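Local coordinates for protein putative tagatose-6-phosphate ketose/aldose isomerase (Escherichia coli, PDB 3C3J) that is a putative member of the SIS-domain family, with two such alpha/beta domains in one chain, at residues Y291-L296 with E314-V319; R307-A312 with P323-P328. All blocks are in the same frame, centred on the assembly; numbering follows the deposited sequence.

Contact 1: Y291-L296 with E314-V319; sequences YDLDLL and ESSDIV
L293 and L296, one turn apart on helix 288-302, pack against I318 and V319 at the start of the short helix 317-320, a helix-to-helix seam in the layer that covers one face of the parallel sheet of an SIS domain. The seam is apolar and its main pieces are methyl groups. With CG of L296 anti to the backbone N (chi1 -175°), the leucine reaches across with its CB, CG and CD2, and CG2 of I318 lies against this branch, 3.8 Å from L296 CG. CG2 of I318 also rests 3.6 Å from L293 O, so one methyl packs on both L293 O and the L296 side chain. I318 and L296 run past one another in opposite senses. L293 differs: CG lies beside its own backbone N (chi1 -69°), and the forked end leans toward the second helix although its CB does not. Its CD1 comes near S316 OG, the N-cap, which accepts a nearly straight bond from V319 N at 3.3 Å. R300, further along the first helix, bonds to I318 O. CD2, the other prong of L293, presses on V319 CG2 at 3.4 Å, tighter than ordinary van der Waals contact.

Contact 2: R307-A312 with P323-P328; sequences RVIAIA and PHIILP
A310 and A312 exchange backbone hydrogen bonds with P323, I325 and L327, joining strand 307-312 to the parallel strand 324-326 at an angle of 10°. A310 N donates to P323 O at 3.2 Å, and A310 O receives I325 N at 2.8 Å. Two residues on, A312 N reaches I325 O at 3.0 Å, whereas A312 O receives, at 2.9 Å, the N of L327, just past the end of strand 324-326. CA-H...O contacts reinforce the ladder, among them I326 CA to A312 O. R300 supplies NH1 to V308 O and NH2 to P323 O, two acceptors that face each other without bonding.

Apolar contacts lie mainly on the face bearing I309, I311 and I325. The ring of P323 is met by CG1 of I309 and, 3.8 Å from its CG, by CG of R307. I311 turns CG2, anti to its backbone N, onto L327 CD2 at 3.7 Å, the two side chains crossing at about a right angle; helix 335-356 covers this end through F342 and Y345. On the other face, CG1 of I326 lies in plane at the edge of the H324 ring, whose ND1 bonds to G322 O. Such parallel pairing at a sheet border, with a short helix as the connection, is a beta-alpha-beta unit of the alpha/beta SIS fold.

The centres of contacts 1 and 2 are about 10 Å apart, and their segments alternate along the chain: helix 288-302, strand 307-312, helix 317-320, then strand 324-326. Contact 1 is thus made between helices, contact 2 between strands, and the two layers meet directly. L296 bridges them, its CD2 lying 3.5 Å from A310 CB, while V319 packs on H324 and S315 on I326. Strand 324-326 is the outermost of its five-stranded parallel sheet within the chain, so together the contacts build one border of the second SIS domain. Y291 OH, on the same helix as L296 but away from the packed residues, hydrogen-bonds to H380 N of the second subunit, so helix 288-302 also reaches the dimer interface.

Contact 1: Y291-L296 with E314-V319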
ATOM      1  N   TYR A 291      18.236  -6.931   6.727  1.00 15.03           N
ATOM      2  CA  TYR A 291      17.832  -6.461   5.422  1.00 15.15           C
ATOM      3  C   TYR A 291      17.860  -4.941   5.353  1.00 15.24           C
ATOM      4  O   TYR A 291      18.260  -4.367   4.341  1.00 14.85           O
ATOM      5  CB  TYR A 291      16.438  -6.997   5.077  1.00 15.03           C
ATOM      6  CG  TYR A 291      16.421  -8.506   4.866  1.00 15.10           C
ATOM      7  CD1 TYR A 291      16.675  -9.051   3.619  1.00 15.33           C
ATOM      8  CD2 TYR A 291      16.177  -9.370   5.923  1.00 14.66           C
ATOM      9  CE1 TYR A 291      16.668 -10.418   3.424  1.00 14.63           C
ATOM     10  CE2 TYR A 291      16.181 -10.728   5.752  1.00 15.08           C
ATOM     11  CZ  TYR A 291      16.430 -11.252   4.501  1.00 15.12           C
ATOM     12  OH  TYR A 291      16.421 -12.606   4.320  1.00 16.49           O
ATOM     13  N   ASP A 292      17.396  -4.299   6.424  1.00 15.82           N
ATOM     14  CA  ASP A 292      17.452  -2.827   6.539  1.00 15.63           C
ATOM     15  C   ASP A 292      18.877  -2.310   6.428  1.00 15.91           C
ATOM     16  O   ASP A 292      19.140  -1.348   5.708  1.00 15.49           O
ATOM     17  CB  ASP A 292      16.854  -2.337   7.848  1.00 15.47           C
ATOM     18  CG  ASP A 292      15.361  -2.676   7.985  1.00 16.44           C
ATOM     19  OD1 ASP A 292      14.717  -3.019   6.975  1.00 14.66           O
ATOM     20  OD2 ASP A 292      14.854  -2.608   9.116  1.00 17.33           O
ATOM     21  N   LEU A 293      19.795  -2.965   7.120  1.00 16.44           N
ATOM     22  CA  LEU A 293      21.178  -2.527   7.114  1.00 16.92           C
ATOM     23  C   LEU A 293      21.897  -2.805   5.770  1.00 16.90           C
ATOM     24  O   LEU A 293      22.721  -2.007   5.349  1.00 16.44           O
ATOM     25  CB  LEU A 293      21.913  -3.149   8.293  1.00 17.36           C
ATOM     26  CG  LEU A 293      21.520  -2.665   9.686  1.00 18.15           C
ATOM     27  CD1 LEU A 293      22.405  -3.364  10.694  1.00 21.30           C
ATOM     28  CD2 LEU A 293      21.673  -1.143   9.827  1.00 20.97           C
ATOM     29  N   ASP A 294      21.584  -3.905   5.089  1.00 16.81           N
ATOM     30  CA  ASP A 294      22.099  -4.130   3.730  1.00 17.13           C
ATOM     31  C   ASP A 294      21.652  -3.067   2.738  1.00 17.25           C
ATOM     32  O   ASP A 294      22.446  -2.613   1.924  1.00 17.11           O
ATOM     33  CB  ASP A 294      21.647  -5.472   3.198  1.00 17.91           C
ATOM     34  CG  ASP A 294      22.296  -6.611   3.898  1.00 19.75           C
ATOM     35  OD1 ASP A 294      23.334  -6.403   4.581  1.00 21.79           O
ATOM     36  OD2 ASP A 294      21.758  -7.723   3.739  1.00 23.40           O
ATOM     37  N   LEU A 295      20.388  -2.670   2.809  1.00 16.32           N
ATOM     38  CA  LEU A 295      19.896  -1.579   1.982  1.00 16.77           C
ATOM     39  C   LEU A 295      20.552  -0.219   2.350  1.00 16.41           C
ATOM     40  O   LEU A 295      20.958   0.555   1.466  1.00 15.91           O
ATOM     41  CB  LEU A 295      18.349  -1.468   2.008  1.00 16.90           C
ATOM     42  CG  LEU A 295      18.126  -0.242   1.085  1.00 18.90           C
ATOM     43  CD1 LEU A 295      17.854  -0.575  -0.352  1.00 17.70           C
ATOM     44  CD2 LEU A 295      17.233   0.841   1.647  1.00 19.43           C
ATOM     45  N   LEU A 296      20.659   0.066   3.648  1.00 16.18           N
ATOM     46  CA  LEU A 296      21.359   1.271   4.099  1.00 16.92           C
ATOM     47  C   LEU A 296      22.783   1.316   3.520  1.00 16.91           C
ATOM     48  O   LEU A 296      23.218   2.329   2.978  1.00 16.67           O
ATOM     49  CB  LEU A 296      21.425   1.292   5.614  1.00 16.77           C
ATOM     50  CG  LEU A 296      22.019   2.530   6.278  1.00 17.07           C
ATOM     51  CD1 LEU A 296      21.301   3.784   5.763  1.00 16.35           C
ATOM     52  CD2 LEU A 296      21.889   2.361   7.800  1.00 16.81           C
ATOM     53  N   GLU A 314      20.410   0.671  17.928  1.00 23.29           N
ATOM     54  CA  GLU A 314      21.817   0.292  18.063  1.00 25.68           C
ATOM     55  C   GLU A 314      22.610   0.873  16.918  1.00 25.39           C
ATOM     56  O   GLU A 314      22.191   0.777  15.765  1.00 24.42           O
ATOM     57  CB  GLU A 314      22.001  -1.208  17.931  1.00 26.82           C
ATOM     58  CG  GLU A 314      21.227  -2.098  18.857  1.00 31.10           C
ATOM     59  CD  GLU A 314      21.638  -3.570  18.636  1.00 31.43           C
ATOM     60  OE1 GLU A 314      22.719  -3.791  18.025  1.00 39.54           O
ATOM     61  OE2 GLU A 314      20.886  -4.498  19.043  1.00 40.18           O
ATOM     62  N   SER A 315      23.757   1.455  17.219  1.00 26.24           N
ATOM     63  CA  SER A 315      24.673   1.854  16.172  1.00 27.27           C
ATOM     64  C   SER A 315      25.359   0.599  15.608  1.00 27.53           C
ATOM     65  O   SER A 315      25.267  -0.492  16.174  1.00 28.29           O
ATOM     66  CB  SER A 315      25.703   2.863  16.683  1.00 27.38           C
ATOM     67  OG  SER A 315      26.351   3.478  15.584  1.00 28.34           O
ATOM     68  N   SER A 316      25.994   0.759  14.458  1.00 27.44           N
ATOM     69  CA  SER A 316      26.785  -0.288  13.839  1.00 27.34           C
ATOM     70  C   SER A 316      27.657   0.444  12.852  1.00 27.41           C
ATOM     71  O   SER A 316      27.480   1.644  12.640  1.00 26.80           O
ATOM     72  CB  SER A 316      25.909  -1.327  13.128  1.00 27.28           C
ATOM     73  OG  SER A 316      25.285  -0.780  11.976  1.00 27.10           O
ATOM     74  N   ASP A 317      28.588  -0.258  12.228  1.00 27.39           N
ATOM     75  CA  ASP A 317      29.452   0.407  11.274  1.00 27.94           C
ATOM     76  C   ASP A 317      28.657   1.030  10.138  1.00 26.50           C
ATOM     77  O   ASP A 317      28.887   2.187   9.775  1.00 26.50           O
ATOM     78  CB  ASP A 317      30.503  -0.568  10.748  1.00 28.76           C
ATOM     79  CG  ASP A 317      31.628  -0.792  11.749  1.00 32.41           C
ATOM     80  OD1 ASP A 317      32.079   0.206  12.380  1.00 34.57           O
ATOM     81  OD2 ASP A 317      32.053  -1.965  11.899  1.00 36.87           O
ATOM     82  N   ILE A 318      27.704   0.279   9.606  1.00 24.49           N
ATOM     83  CA  ILE A 318      26.864   0.772   8.522  1.00 24.16           C
ATOM     84  C   ILE A 318      26.058   2.016   8.942  1.00 22.93           C
ATOM     85  O   ILE A 318      25.995   3.023   8.216  1.00 22.44           O
ATOM     86  CB  ILE A 318      25.919  -0.342   7.997  1.00 23.93           C
ATOM     87  CG1 ILE A 318      26.765  -1.431   7.300  1.00 25.41           C
ATOM     88  CG2 ILE A 318      24.908   0.250   7.014  1.00 24.27           C
ATOM     89  CD1 ILE A 318      26.030  -2.715   6.928  1.00 25.03           C
ATOM     90  N   VAL A 319      25.445   1.932  10.116  1.00 22.19           N
ATOM     91  CA  VAL A 319      24.626   3.025  10.639  1.00 22.85           C
ATOM     92  C   VAL A 319      25.498   4.253  10.915  1.00 23.00           C
ATOM     93  O   VAL A 319      25.120   5.358  10.567  1.00 22.98           O
ATOM     94  CB  VAL A 319      23.882   2.584  11.907  1.00 22.09           C
ATOM     95  CG1 VAL A 319      23.354   3.786  12.698  1.00 22.05           C
ATOM     96  CG2 VAL A 319      22.758   1.565  11.537  1.00 20.78           C
TER

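Contact 2: R307-A312 with P323-P328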
ATOM      1  N   ARG A 307      21.261  13.312   1.155  1.00 21.61           N
ATOM      2  CA  ARG A 307      21.530  12.835   2.513  1.00 21.46           C
ATOM      3  C   ARG A 307      20.794  11.525   2.777  1.00 19.82           C
ATOM      4  O   ARG A 307      19.643  11.384   2.358  1.00 19.01           O
ATOM      5  CB  ARG A 307      21.091  13.879   3.553  1.00 21.04           C
ATOM      6  CG  ARG A 307      21.692  13.649   4.936  1.00 22.69           C
ATOM      7  CD  ARG A 307      21.497  14.827   5.873  1.00 24.55           C
ATOM      8  NE  ARG A 307      22.104  16.048   5.333  1.00 29.13           N
ATOM      9  CZ  ARG A 307      21.899  17.283   5.791  1.00 30.73           C
ATOM     10  NH1 ARG A 307      21.108  17.502   6.840  1.00 32.75           N
ATOM     11  NH2 ARG A 307      22.499  18.318   5.197  1.00 31.52           N
ATOM     12  N   VAL A 308      21.464  10.598   3.469  1.00 18.74           N
ATOM     13  CA  VAL A 308      20.875   9.338   3.929  1.00 18.62           C
ATOM     14  C   VAL A 308      21.001   9.305   5.444  1.00 18.22           C
ATOM     15  O   VAL A 308      22.110   9.346   5.974  1.00 17.83           O
ATOM     16  CB  VAL A 308      21.544   8.092   3.332  1.00 18.51           C
ATOM     17  CG1 VAL A 308      20.849   6.776   3.858  1.00 18.15           C
ATOM     18  CG2 VAL A 308      21.516   8.138   1.780  1.00 19.02           C
ATOM     19  N   ILE A 309      19.860   9.253   6.143  1.00 17.66           N
ATOM     20  CA  ILE A 309      19.822   9.243   7.611  1.00 17.20           C
ATOM     21  C   ILE A 309      19.234   7.913   8.074  1.00 16.97           C
ATOM     22  O   ILE A 309      18.155   7.546   7.655  1.00 15.92           O
ATOM     23  CB  ILE A 309      18.945  10.391   8.177  1.00 17.56           C
ATOM     24  CG1 ILE A 309      19.461  11.756   7.742  1.00 18.19           C
ATOM     25  CG2 ILE A 309      18.841  10.346   9.704  1.00 16.81           C
ATOM     26  CD1 ILE A 309      18.593  12.891   8.248  1.00 17.09           C
ATOM     27  N   ALA A 310      19.980   7.199   8.908  1.00 15.90           N
ATOM     28  CA  ALA A 310      19.509   6.003   9.585  1.00 16.37           C
ATOM     29  C   ALA A 310      19.081   6.399  10.986  1.00 16.48           C
ATOM     30  O   ALA A 310      19.838   7.072  11.708  1.00 15.62           O
ATOM     31  CB  ALA A 310      20.596   4.977   9.668  1.00 15.94           C
ATOM     32  N   ILE A 311      17.887   5.964  11.381  1.00 16.23           N
ATOM     33  CA  ILE A 311      17.429   6.076  12.761  1.00 15.94           C
ATOM     34  C   ILE A 311      17.362   4.663  13.350  1.00 16.09           C
ATOM     35  O   ILE A 311      16.683   3.798  12.804  1.00 16.07           O
ATOM     36  CB  ILE A 311      16.062   6.805  12.878  1.00 16.06           C
ATOM     37  CG1 ILE A 311      16.087   8.138  12.112  1.00 15.76           C
ATOM     38  CG2 ILE A 311      15.710   7.046  14.336  1.00 16.01           C
ATOM     39  CD1 ILE A 311      14.748   8.881  12.103  1.00 15.60           C
ATOM     40  N   ALA A 312      18.110   4.417  14.430  1.00 16.23           N
ATOM     41  CA  ALA A 312      18.230   3.074  15.002  1.00 16.62           C
ATOM     42  C   ALA A 312      18.453   3.072  16.506  1.00 17.50           C
ATOM     43  O   ALA A 312      19.029   4.013  17.056  1.00 16.51           O
ATOM     44  CB  ALA A 312      19.350   2.285  14.307  1.00 16.23           C
ATOM     45  N   PRO A 323      25.132  10.071   8.171  1.00 21.00           N
ATOM     46  CA  PRO A 323      24.168  10.712   9.070  1.00 21.13           C
ATOM     47  C   PRO A 323      23.281   9.681   9.736  1.00 20.17           C
ATOM     48  O   PRO A 323      22.810   8.759   9.068  1.00 19.57           O
ATOM     49  CB  PRO A 323      23.353  11.600   8.136  1.00 20.93           C
ATOM     50  CG  PRO A 323      24.323  11.961   7.063  1.00 21.48           C
ATOM     51  CD  PRO A 323      25.148  10.722   6.853  1.00 21.83           C
ATOM     52  N   HIS A 324      23.093   9.821  11.041  1.00 19.46           N
ATOM     53  CA  HIS A 324      22.327   8.872  11.811  1.00 19.32           C
ATOM     54  C   HIS A 324      21.873   9.459  13.131  1.00 19.25           C
ATOM     55  O   HIS A 324      22.477  10.419  13.645  1.00 18.97           O
ATOM     56  CB  HIS A 324      23.135   7.594  12.062  1.00 19.75           C
ATOM     57  CG  HIS A 324      24.323   7.795  12.948  1.00 19.23           C
ATOM     58  ND1 HIS A 324      25.503   8.351  12.499  1.00 20.59           N
ATOM     59  CD2 HIS A 324      24.512   7.519  14.255  1.00 19.84           C
ATOM     60  CE1 HIS A 324      26.368   8.404  13.493  1.00 20.27           C
ATOM     61  NE2 HIS A 324      25.792   7.910  14.572  1.00 20.48           N
ATOM     62  N   ILE A 325      20.803   8.875  13.662  1.00 17.84           N
ATOM     63  CA  ILE A 325      20.267   9.220  14.955  1.00 17.78           C
ATOM     64  C   ILE A 325      20.126   7.917  15.734  1.00 17.61           C
ATOM     65  O   ILE A 325      19.477   6.987  15.272  1.00 17.44           O
ATOM     66  CB  ILE A 325      18.897   9.919  14.827  1.00 17.32           C
ATOM     67  CG1 ILE A 325      19.033  11.242  14.102  1.00 17.82           C
ATOM     68  CG2 ILE A 325      18.248  10.144  16.199  1.00 18.02           C
ATOM     69  CD1 ILE A 325      17.705  11.842  13.700  1.00 18.29           C
ATOM     70  N   ILE A 326      20.763   7.822  16.895  1.00 17.54           N
ATOM     71  CA  ILE A 326      20.557   6.671  17.779  1.00 17.36           C
ATOM     72  C   ILE A 326      19.510   7.054  18.799  1.00 17.84           C
ATOM     73  O   ILE A 326      19.591   8.107  19.418  1.00 16.83           O
ATOM     74  CB  ILE A 326      21.853   6.211  18.501  1.00 18.08           C
ATOM     75  CG1 ILE A 326      22.982   5.963  17.486  1.00 18.73           C
ATOM     76  CG2 ILE A 326      21.592   4.973  19.354  1.00 17.47           C
ATOM     77  CD1 ILE A 326      22.678   4.979  16.377  1.00 18.48           C
ATOM     78  N   LEU A 327      18.491   6.212  18.934  1.00 18.09           N
ATOM     79  CA  LEU A 327      17.411   6.460  19.871  1.00 18.17           C
ATOM     80  C   LEU A 327      17.933   6.485  21.315  1.00 18.82           C
ATOM     81  O   LEU A 327      18.929   5.826  21.626  1.00 18.51           O
ATOM     82  CB  LEU A 327      16.331   5.375  19.734  1.00 17.86           C
ATOM     83  CG  LEU A 327      15.678   5.206  18.359  1.00 17.91           C
ATOM     84  CD1 LEU A 327      14.709   4.018  18.411  1.00 16.93           C
ATOM     85  CD2 LEU A 327      14.960   6.485  17.937  1.00 16.89           C
ATOM     86  N   PRO A 328      17.267   7.239  22.201  1.00 19.48           N
ATOM     87  CA  PRO A 328      17.665   7.212  23.625  1.00 19.75           C
ATOM     88  C   PRO A 328      17.715   5.793  24.174  1.00 19.79           C
ATOM     89  O   PRO A 328      16.929   4.958  23.748  1.00 19.16           O
ATOM     90  CB  PRO A 328      16.542   8.007  24.332  1.00 19.08           C
ATOM     91  CG  PRO A 328      16.028   8.896  23.316  1.00 19.44           C
ATOM     92  CD  PRO A 328      16.163   8.183  21.969  1.00 19.63           C
TER